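Disulfide oxidoreductase (Xylella fastidiosa, PDB 2REM) probably acts as a periplasmic thiol-disulfide oxidoreductase of the DsbA family, exchanging disulfide bonds with other proteins through a redox-active cysteine pair on a thioredoxin fold. Local coordinates at residues V12-G17 and A148-P153; V30-Y35 and A65-V70; T61-V66 and Q142-Y147. One frame throughout, in Å; residues are numbered along the deposited sequence. Where two conformers were deposited one is given.

Contact 1. Residues V12-G17 and A148-P153; sequences VEIPDG and ALKVRP
Ile14 CG2 stands well off the plane of the Lys150 carbonyl, to one side of it, 3.5 Å from Lys150 O. A water lies much nearer that plane; it donates to Lys150 O at 2.7 Å and also to Pro15 O. The other branch of Ile14 runs past the next carbonyl, with CG1 3.9 Å from Val151 O. Ile14 has chi1 -62°, which keeps CG1 beside its backbone N and places CG2 next to its carbonyl carbon. The methyl CD1 then meets both branches of Val151, at 4.0 Å from CG2 and 4.1 Å from CG1. Strand 11-13 lies at one edge of the mixed sheet of the thioredoxin fold. The end of helix 135-151 packs against Ile14 to Gly17, the turn that follows this strand. It is a type II beta turn with a weak bond from Gly17 N to Ile14 O. Val160 and Met166 of the sheet touch both Ile14 and Val151. Lys150 reaches across the turn on a chain bent at chi2 (116°). Its CE comes to 3.1 Å from Asp16 O, a tight approach. NZ is 3.3 Å from Asp16 O, but the angle is too poor for a hydrogen bond. Nor does NZ touch the Asp16 carboxylate.

Contact 2. Residues V30-Y35 and A65-V70; sequences VEIFGY and AVFGGV
One backbone hydrogen bond joins Phe33 to Ala65. Ala65 N donates to Phe33 O at 2.6 Å, with an N-H...O angle of 159°. The donor is tilted 28° from the carbonyl plane. This bond carries the parallel pairing of strands 27-33 and 58-64 one step beyond the end of the second strand. The apolar contacts gather round the methyl of Ala65. Ile32 CG2 meets Ala65 CB at 3.7 Å. Ile32 CG1 sits beside the backbone N (chi1 -56°), which leaves CG2 anti to that N and turned to Ala65. Strand 27-33 is an inner strand of the thioredoxin-fold sheet, and it leads to Cys37 and Cys40. These two form the predicted redox pair, here without a disulfide between them, and the side chain of Phe33 touches that region. Among the aromatic contacts, the Phe67 ring receives Ala65 CB over its centre, 3.4 Å above the plane. Ile32 CG2 approaches the same ring obliquely and is 4.3 Å from Phe67 CZ. Phe67 also meets the Trp71 ring and touches Pro153 and Thr156. Within 30-35, Phe33 CE1 lies 3.8 Å over the centre of the Tyr35 ring, and Tyr78 and His91 pack edge-to-face with Phe33.

Contact 3. Residues T61-V66 and Q142-Y147; sequences TLVPAV and QAARAY
Ala144 CB fits among Val63, Pro64 and Val66. It lies 3.6 Å from Pro64 O, 3.8 Å from Val63 CG1 and 4.0 Å from Val66 CG2. The two branches of Val66 have separate tasks. CG2 faces Ala144, while CG1, set opposite the backbone N (chi1 178°), rests 3.8 Å from Arg145 CB. CG and CD of Arg145 continue past the same methyl, so the aliphatic part of this exposed arginine lies across a buried valine. In one of its two conformers Tyr147 meets Val63 CG1, which approaches the ring obliquely; this contact is less certain. One water joins three backbone polar atoms across the contact. It donates to Pro64 O at 2.7 Å and to Ala144 O at 2.8 Å, and accepts from Val66 N at 2.9 Å. Further out, Arg145 turns at chi3, and its NE donates to Gln142 OE1 at 3.0 Å, close to the guanidinium plane. NH2 adds a weak bond to the same oxygen. Gln142 in turn bonds through NE2 to Glu138. Val66 also touches Asp72 and Ala75 of helix 71-83. The axes of 142-147 and 61-64 cross almost at right angles (-89°), with helix 135-151 packed on the sheet of the DsbA-type thioredoxin fold.

All three contacts reach the same mixed sheet. The centres of contacts 2 and 3 are about 7 Å apart. The centre of contact 1 lies about 15 Å from that of contact 2 and about 12 Å from that of contact 3. Contacts 1 and 3 share helix 135-151. Contacts 2 and 3 share Ala65 and Val66, and use the neighbouring strands 27-33 and 58-64. Contact 1 meets contact 2 where Val151 and Pro153 pack on Ile32. Along the chain, contacts 2 and 3 are both nested in the loop closed by contact 1. Four helices between 71 and 132 separate strand 58-64 from helix 135-151, consistent with the helical insertion of DsbA enzymes. Contact 3 closes the chain back onto the sheet after it.

Contact 1. Residues V12-G17 and A148-P153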
loop_
_atom_site.group_PDB
_atom_site.type_symbol
_atom_site.label_atom_id
_atom_site.label_comp_id
_atom_site.label_asym_id
_atom_site.label_seq_id
_atom_site.Cartn_x
_atom_site.Cartn_y
_atom_site.Cartn_z
ATOM N N VAL A 12 11.904 -8.411 -9.646
ATOM C CA VAL A 12 12.861 -7.662 -10.436
ATOM C C VAL A 12 13.538 -6.654 -9.516
ATOM O O VAL A 12 13.034 -6.323 -8.442
ATOM C CB VAL A 12 12.202 -6.966 -11.660
ATOM C CG1 VAL A 12 11.740 -7.997 -12.725
ATOM C CG2 VAL A 12 11.024 -6.105 -11.204
ATOM N N GLU A 13 14.687 -6.174 -9.944
ATOM C CA GLU A 13 15.425 -5.224 -9.169
ATOM C C GLU A 13 15.146 -3.854 -9.730
ATOM O O GLU A 13 15.238 -3.628 -10.937
ATOM C CB GLU A 13 16.938 -5.511 -9.197
ATOM C CG GLU A 13 17.644 -4.647 -8.113
ATOM C CD GLU A 13 19.123 -4.932 -7.937
ATOM O OE1 GLU A 13 19.789 -4.088 -7.278
ATOM O OE2 GLU A 13 19.600 -5.978 -8.439
ATOM N N ILE A 14 14.826 -2.943 -8.820
ATOM C CA ILE A 14 14.564 -1.551 -9.145
ATOM C C ILE A 14 15.896 -0.796 -9.207
ATOM O O ILE A 14 16.597 -0.707 -8.198
ATOM C CB ILE A 14 13.638 -0.947 -8.073
ATOM C CG1 ILE A 14 12.307 -1.697 -8.069
ATOM C CG2 ILE A 14 13.483 0.577 -8.253
ATOM C CD1 ILE A 14 11.594 -1.679 -6.710
ATOM N N PRO A 15 16.246 -0.256 -10.395
ATOM C CA PRO A 15 17.515 0.435 -10.558
ATOM C C PRO A 15 17.521 1.655 -9.657
ATOM O O PRO A 15 16.519 2.370 -9.589
ATOM C CB PRO A 15 17.520 0.855 -12.032
ATOM C CG PRO A 15 16.111 0.817 -12.460
ATOM C CD PRO A 15 15.451 -0.248 -11.630
ATOM N N ASP A 16 18.625 1.839 -8.935
ATOM C CA ASP A 16 18.810 2.988 -8.056
ATOM C C ASP A 16 17.684 3.029 -7.021
ATOM O O ASP A 16 17.300 4.083 -6.575
ATOM C CB ASP A 16 18.823 4.294 -8.865
ATOM C CG ASP A 16 20.048 4.431 -9.758
ATOM O OD1 ASP A 16 21.134 3.891 -9.420
ATOM O OD2 ASP A 16 19.931 5.101 -10.811
ATOM N N GLY A 17 17.151 1.866 -6.661
ATOM C CA GLY A 17 15.977 1.801 -5.794
ATOM C C GLY A 17 16.278 2.360 -4.420
ATOM O O GLY A 17 17.358 2.147 -3.879
ATOM N N ALA A 148 5.856 5.221 -6.774
ATOM C CA ALA A 148 5.365 4.444 -7.906
ATOM C C ALA A 148 6.163 4.716 -9.183
ATOM O O ALA A 148 6.457 3.763 -9.930
ATOM C CB ALA A 148 3.889 4.664 -8.130
ATOM N N LEU A 149 6.538 5.981 -9.429
ATOM C CA LEU A 149 7.368 6.320 -10.599
ATOM C C LEU A 149 8.742 5.646 -10.574
ATOM O O LEU A 149 9.253 5.227 -11.608
ATOM C CB LEU A 149 7.533 7.838 -10.771
ATOM C CG LEU A 149 6.339 8.590 -11.387
ATOM C CD1 LEU A 149 6.553 10.109 -11.379
ATOM C CD2 LEU A 149 6.068 8.130 -12.825
ATOM N N LYS A 150 9.339 5.573 -9.391
ATOM C CA LYS A 150 10.626 4.915 -9.169
ATOM C C LYS A 150 10.495 3.385 -9.270
ATOM O O LYS A 150 11.283 2.714 -9.959
ATOM C CB LYS A 150 11.098 5.272 -7.756
ATOM C CG LYS A 150 12.516 4.854 -7.418
ATOM C CD LYS A 150 13.339 6.114 -7.179
ATOM C CE LYS A 150 14.784 5.806 -6.847
ATOM N NZ LYS A 150 15.658 6.830 -7.484
ATOM N N VAL A 151 9.505 2.848 -8.569
ATOM C CA VAL A 151 9.301 1.406 -8.489
ATOM C C VAL A 151 8.868 0.814 -9.831
ATOM O O VAL A 151 9.362 -0.249 -10.243
ATOM C CB VAL A 151 8.305 1.050 -7.377
ATOM C CG1 VAL A 151 7.797 -0.391 -7.520
ATOM C CG2 VAL A 151 8.954 1.271 -6.025
ATOM N N ARG A 152 7.969 1.521 -10.506
ATOM C CA ARG A 152 7.425 1.127 -11.825
ATOM C C ARG A 152 6.655 -0.190 -11.749
ATOM O O ARG A 152 6.961 -1.161 -12.460
ATOM C CB ARG A 152 8.508 1.075 -12.899
ATOM C CG ARG A 152 9.209 2.402 -13.131
ATOM C CD ARG A 152 8.435 3.282 -14.102
ATOM N NE ARG A 152 8.562 2.727 -15.448
ATOM C CZ ARG A 152 9.585 2.945 -16.274
ATOM N NH1 ARG A 152 9.588 2.356 -17.461
ATOM N NH2 ARG A 152 10.595 3.765 -15.947
ATOM N N PRO A 153 5.641 -0.221 -10.884
ATOM C CA PRO A 153 4.857 -1.425 -10.755
ATOM C C PRO A 153 4.010 -1.572 -12.006
ATOM O O PRO A 153 3.749 -0.586 -12.687
ATOM C CB PRO A 153 3.966 -1.125 -9.541
ATOM C CG PRO A 153 3.760 0.392 -9.602
ATOM C CD PRO A 153 5.154 0.863 -9.997
HETATM O O HOH W 1 13.786 3.658 -10.562
#

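Contact 2. Residues V30-Y35 and A65-V70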
loop_
_atom_site.group_PDB
_atom_site.type_symbol
_atom_site.label_atom_id
_atom_site.label_comp_id
_atom_site.label_asym_id
_atom_site.label_seq_id
_atom_site.Cartn_x
_atom_site.Cartn_y
_atom_site.Cartn_z
ATOM N N VAL A 30 6.948 -2.786 1.392
ATOM C CA VAL A 30 5.836 -1.967 0.958
ATOM C C VAL A 30 4.884 -2.793 0.118
ATOM O O VAL A 30 5.305 -3.603 -0.717
ATOM C CB VAL A 30 6.326 -0.704 0.174
ATOM C CG1 VAL A 30 5.154 -0.042 -0.621
ATOM C CG2 VAL A 30 6.976 0.277 1.124
ATOM N N GLU A 31 3.588 -2.619 0.379
ATOM C CA GLU A 31 2.556 -3.013 -0.586
ATOM C C GLU A 31 1.992 -1.763 -1.230
ATOM O O GLU A 31 1.401 -0.920 -0.539
ATOM C CB GLU A 31 1.386 -3.737 0.073
ATOM C CG GLU A 31 0.400 -4.295 -0.986
ATOM C CD GLU A 31 -1.049 -4.400 -0.504
ATOM O OE1 GLU A 31 -1.424 -3.731 0.479
ATOM O OE2 GLU A 31 -1.822 -5.152 -1.132
ATOM N N ILE A 32 2.178 -1.655 -2.536
ATOM C CA ILE A 32 1.500 -0.654 -3.348
ATOM C C ILE A 32 0.146 -1.267 -3.647
ATOM O O ILE A 32 0.051 -2.380 -4.185
ATOM C CB ILE A 32 2.264 -0.315 -4.644
ATOM C CG1 ILE A 32 3.698 0.139 -4.312
ATOM C CG2 ILE A 32 1.474 0.715 -5.503
ATOM C CD1 ILE A 32 4.567 0.432 -5.538
ATOM N N PHE A 33 -0.907 -0.577 -3.205
ATOM C CA PHE A 33 -2.258 -1.096 -3.337
ATOM C C PHE A 33 -3.150 0.057 -3.813
ATOM O O PHE A 33 -2.790 1.241 -3.705
ATOM C CB PHE A 33 -2.777 -1.564 -1.960
ATOM C CG PHE A 33 -3.231 -0.412 -1.096
ATOM C CD1 PHE A 33 -4.584 -0.053 -1.034
ATOM C CD2 PHE A 33 -2.306 0.352 -0.410
ATOM C CE1 PHE A 33 -4.980 1.043 -0.306
ATOM C CE2 PHE A 33 -2.709 1.439 0.336
ATOM C CZ PHE A 33 -4.035 1.781 0.385
ATOM N N GLY A 34 -4.304 -0.294 -4.332
ATOM C CA GLY A 34 -5.386 0.668 -4.498
ATOM C C GLY A 34 -6.660 0.078 -3.911
ATOM O O GLY A 34 -6.938 -1.115 -4.067
ATOM N N TYR A 35 -7.447 0.911 -3.240
ATOM C CA TYR A 35 -8.780 0.531 -2.781
ATOM C C TYR A 35 -9.691 0.078 -3.921
ATOM O O TYR A 35 -10.557 -0.783 -3.735
ATOM C CB TYR A 35 -9.416 1.704 -2.023
ATOM C CG TYR A 35 -8.949 1.849 -0.586
ATOM C CD1 TYR A 35 -8.957 0.751 0.285
ATOM C CD2 TYR A 35 -8.550 3.083 -0.088
ATOM C CE1 TYR A 35 -8.547 0.877 1.588
ATOM C CE2 TYR A 35 -8.152 3.224 1.241
ATOM C CZ TYR A 35 -8.152 2.106 2.061
ATOM O OH TYR A 35 -7.776 2.207 3.357
ATOM N N ALA A 65 -1.467 3.325 -4.552
ATOM C CA ALA A 65 -1.165 3.500 -5.951
ATOM C C ALA A 65 -1.772 4.797 -6.485
ATOM O O ALA A 65 -3.016 4.971 -6.546
ATOM C CB ALA A 65 -1.661 2.276 -6.776
ATOM N N VAL A 66 -0.873 5.688 -6.885
ATOM C CA VAL A 66 -1.244 6.944 -7.507
ATOM C C VAL A 66 -1.045 6.738 -8.986
ATOM O O VAL A 66 0.018 7.062 -9.548
ATOM C CB VAL A 66 -0.436 8.134 -6.953
ATOM C CG1 VAL A 66 -0.830 9.407 -7.675
ATOM C CG2 VAL A 66 -0.716 8.275 -5.443
ATOM N N PHE A 67 -2.065 6.144 -9.605
ATOM C CA PHE A 67 -1.939 5.657 -10.973
ATOM C C PHE A 67 -2.765 6.537 -11.915
ATOM O O PHE A 67 -2.858 6.260 -13.105
ATOM C CB PHE A 67 -2.421 4.197 -11.065
ATOM C CG PHE A 67 -1.453 3.164 -10.511
ATOM C CD1 PHE A 67 -0.150 3.495 -10.135
ATOM C CD2 PHE A 67 -1.855 1.837 -10.422
ATOM C CE1 PHE A 67 0.719 2.519 -9.656
ATOM C CE2 PHE A 67 -1.003 0.860 -9.959
ATOM C CZ PHE A 67 0.299 1.204 -9.559
ATOM N N GLY A 68 -3.355 7.606 -11.380
ATOM C CA GLY A 68 -4.158 8.493 -12.194
ATOM C C GLY A 68 -5.608 8.054 -12.152
ATOM O O GLY A 68 -5.943 7.058 -11.507
ATOM N N GLY A 69 -6.464 8.795 -12.844
ATOM C CA GLY A 69 -7.883 8.469 -12.920
ATOM C C GLY A 69 -8.514 8.122 -11.576
ATOM O O GLY A 69 -8.371 8.858 -10.585
ATOM N N VAL A 70 -9.214 6.987 -11.542
ATOM C CA VAL A 70 -9.990 6.601 -10.366
ATOM C C VAL A 70 -9.121 6.272 -9.164
ATOM O O VAL A 70 -9.584 6.326 -8.032
ATOM C CB VAL A 70 -10.959 5.407 -10.649
ATOM C CG1 VAL A 70 -11.975 5.779 -11.737
ATOM C CG2 VAL A 70 -10.185 4.137 -11.019
#

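Contact 3. Residues T61-V66 and Q142-Y147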
loop_
_atom_site.group_PDB
_atom_site.type_symbol
_atom_site.label_atom_id
_atom_site.label_comp_id
_atom_site.label_asym_id
_atom_site.label_seq_id
_atom_site.Cartn_x
_atom_site.Cartn_y
_atom_site.Cartn_z
ATOM N N THR A 61 4.639 -1.416 5.226
ATOM C CA THR A 61 4.078 -0.111 4.937
ATOM C C THR A 61 3.160 -0.223 3.748
ATOM O O THR A 61 3.501 -0.852 2.751
ATOM C CB THR A 61 5.194 0.900 4.655
ATOM O OG1 THR A 61 6.011 0.990 5.818
ATOM C CG2 THR A 61 4.623 2.284 4.306
ATOM N N LEU A 62 1.979 0.366 3.866
ATOM C CA LEU A 62 1.085 0.502 2.723
ATOM C C LEU A 62 1.386 1.774 1.996
ATOM O O LEU A 62 1.546 2.841 2.621
ATOM C CB LEU A 62 -0.386 0.521 3.182
ATOM C CG LEU A 62 -0.862 -0.719 3.919
ATOM C CD1 LEU A 62 -2.323 -0.551 4.237
ATOM C CD2 LEU A 62 -0.627 -2.002 3.116
ATOM N N VAL A 63 1.451 1.683 0.672
ATOM C CA VAL A 63 1.614 2.858 -0.159
ATOM C C VAL A 63 0.513 2.797 -1.213
ATOM O O VAL A 63 0.443 1.855 -2.026
ATOM C CB VAL A 63 3.032 2.959 -0.818
ATOM C CG1 VAL A 63 3.126 4.146 -1.835
ATOM C CG2 VAL A 63 4.111 3.093 0.254
ATOM N N PRO A 64 -0.359 3.814 -1.212
ATOM C CA PRO A 64 -1.433 3.745 -2.172
ATOM C C PRO A 64 -0.889 4.012 -3.573
ATOM O O PRO A 64 0.073 4.789 -3.738
ATOM C CB PRO A 64 -2.397 4.842 -1.699
ATOM C CG PRO A 64 -1.556 5.831 -1.006
ATOM C CD PRO A 64 -0.381 5.049 -0.402
ATOM N N ALA A 65 -1.467 3.325 -4.552
ATOM C CA ALA A 65 -1.165 3.500 -5.951
ATOM C C ALA A 65 -1.772 4.797 -6.485
ATOM O O ALA A 65 -3.016 4.971 -6.546
ATOM C CB ALA A 65 -1.661 2.276 -6.776
ATOM N N VAL A 66 -0.873 5.688 -6.885
ATOM C CA VAL A 66 -1.244 6.944 -7.507
ATOM C C VAL A 66 -1.045 6.738 -8.986
ATOM O O VAL A 66 0.018 7.062 -9.548
ATOM C CB VAL A 66 -0.436 8.134 -6.953
ATOM C CG1 VAL A 66 -0.830 9.407 -7.675
ATOM C CG2 VAL A 66 -0.716 8.275 -5.443
ATOM N N GLN A 142 2.189 13.005 -3.169
ATOM C CA GLN A 142 3.347 13.159 -4.035
ATOM C C GLN A 142 4.444 12.133 -3.726
ATOM O O GLN A 142 5.078 11.611 -4.634
ATOM C CB GLN A 142 3.882 14.580 -3.983
ATOM C CG GLN A 142 2.932 15.605 -4.599
ATOM C CD GLN A 142 2.521 15.243 -6.011
ATOM O OE1 GLN A 142 3.277 14.587 -6.749
ATOM N NE2 GLN A 142 1.314 15.653 -6.400
ATOM N N ALA A 143 4.648 11.826 -2.448
ATOM C CA ALA A 143 5.670 10.844 -2.086
ATOM C C ALA A 143 5.264 9.471 -2.635
ATOM O O ALA A 143 6.102 8.745 -3.167
ATOM C CB ALA A 143 5.831 10.788 -0.581
ATOM N N ALA A 144 3.985 9.128 -2.498
ATOM C CA ALA A 144 3.456 7.861 -3.028
ATOM C C ALA A 144 3.583 7.803 -4.546
ATOM O O ALA A 144 3.969 6.766 -5.110
ATOM C CB ALA A 144 2.008 7.663 -2.607
ATOM N N ARG A 145 3.265 8.909 -5.203
ATOM C CA ARG A 145 3.365 8.994 -6.657
ATOM C C ARG A 145 4.817 8.828 -7.100
ATOM O O ARG A 145 5.106 8.034 -7.998
ATOM C CB ARG A 145 2.808 10.323 -7.157
ATOM C CG ARG A 145 2.805 10.442 -8.686
ATOM C CD ARG A 145 1.918 11.593 -9.110
ATOM N NE ARG A 145 2.652 12.847 -9.096
ATOM C CZ ARG A 145 3.412 13.287 -10.093
ATOM N NH1 ARG A 145 3.547 12.581 -11.216
ATOM N NH2 ARG A 145 4.041 14.448 -9.967
ATOM N N ALA A 146 5.723 9.574 -6.465
ATOM C CA ALA A 146 7.147 9.468 -6.749
ATOM C C ALA A 146 7.660 8.046 -6.567
ATOM O O ALA A 146 8.445 7.547 -7.387
ATOM C CB ALA A 146 7.959 10.468 -5.901
ATOM N N TYR A 147 7.186 7.387 -5.515
ATOM C CA TYR A 147 7.600 6.022 -5.249
ATOM C C TYR A 147 7.110 5.075 -6.350
ATOM O O TYR A 147 7.884 4.248 -6.836
ATOM C CB TYR A 147 7.134 5.601 -3.858
ATOM C CG TYR A 147 7.598 4.250 -3.411
ATOM C CD1 TYR A 147 8.923 4.005 -3.024
ATOM C CD2 TYR A 147 6.686 3.221 -3.316
ATOM C CE1 TYR A 147 9.296 2.723 -2.575
ATOM C CE2 TYR A 147 7.044 1.997 -2.910
ATOM C CZ TYR A 147 8.321 1.732 -2.545
ATOM O OH TYR A 147 8.552 0.433 -2.138
HETATM O O HOH W 2 1.771 5.203 -5.759
#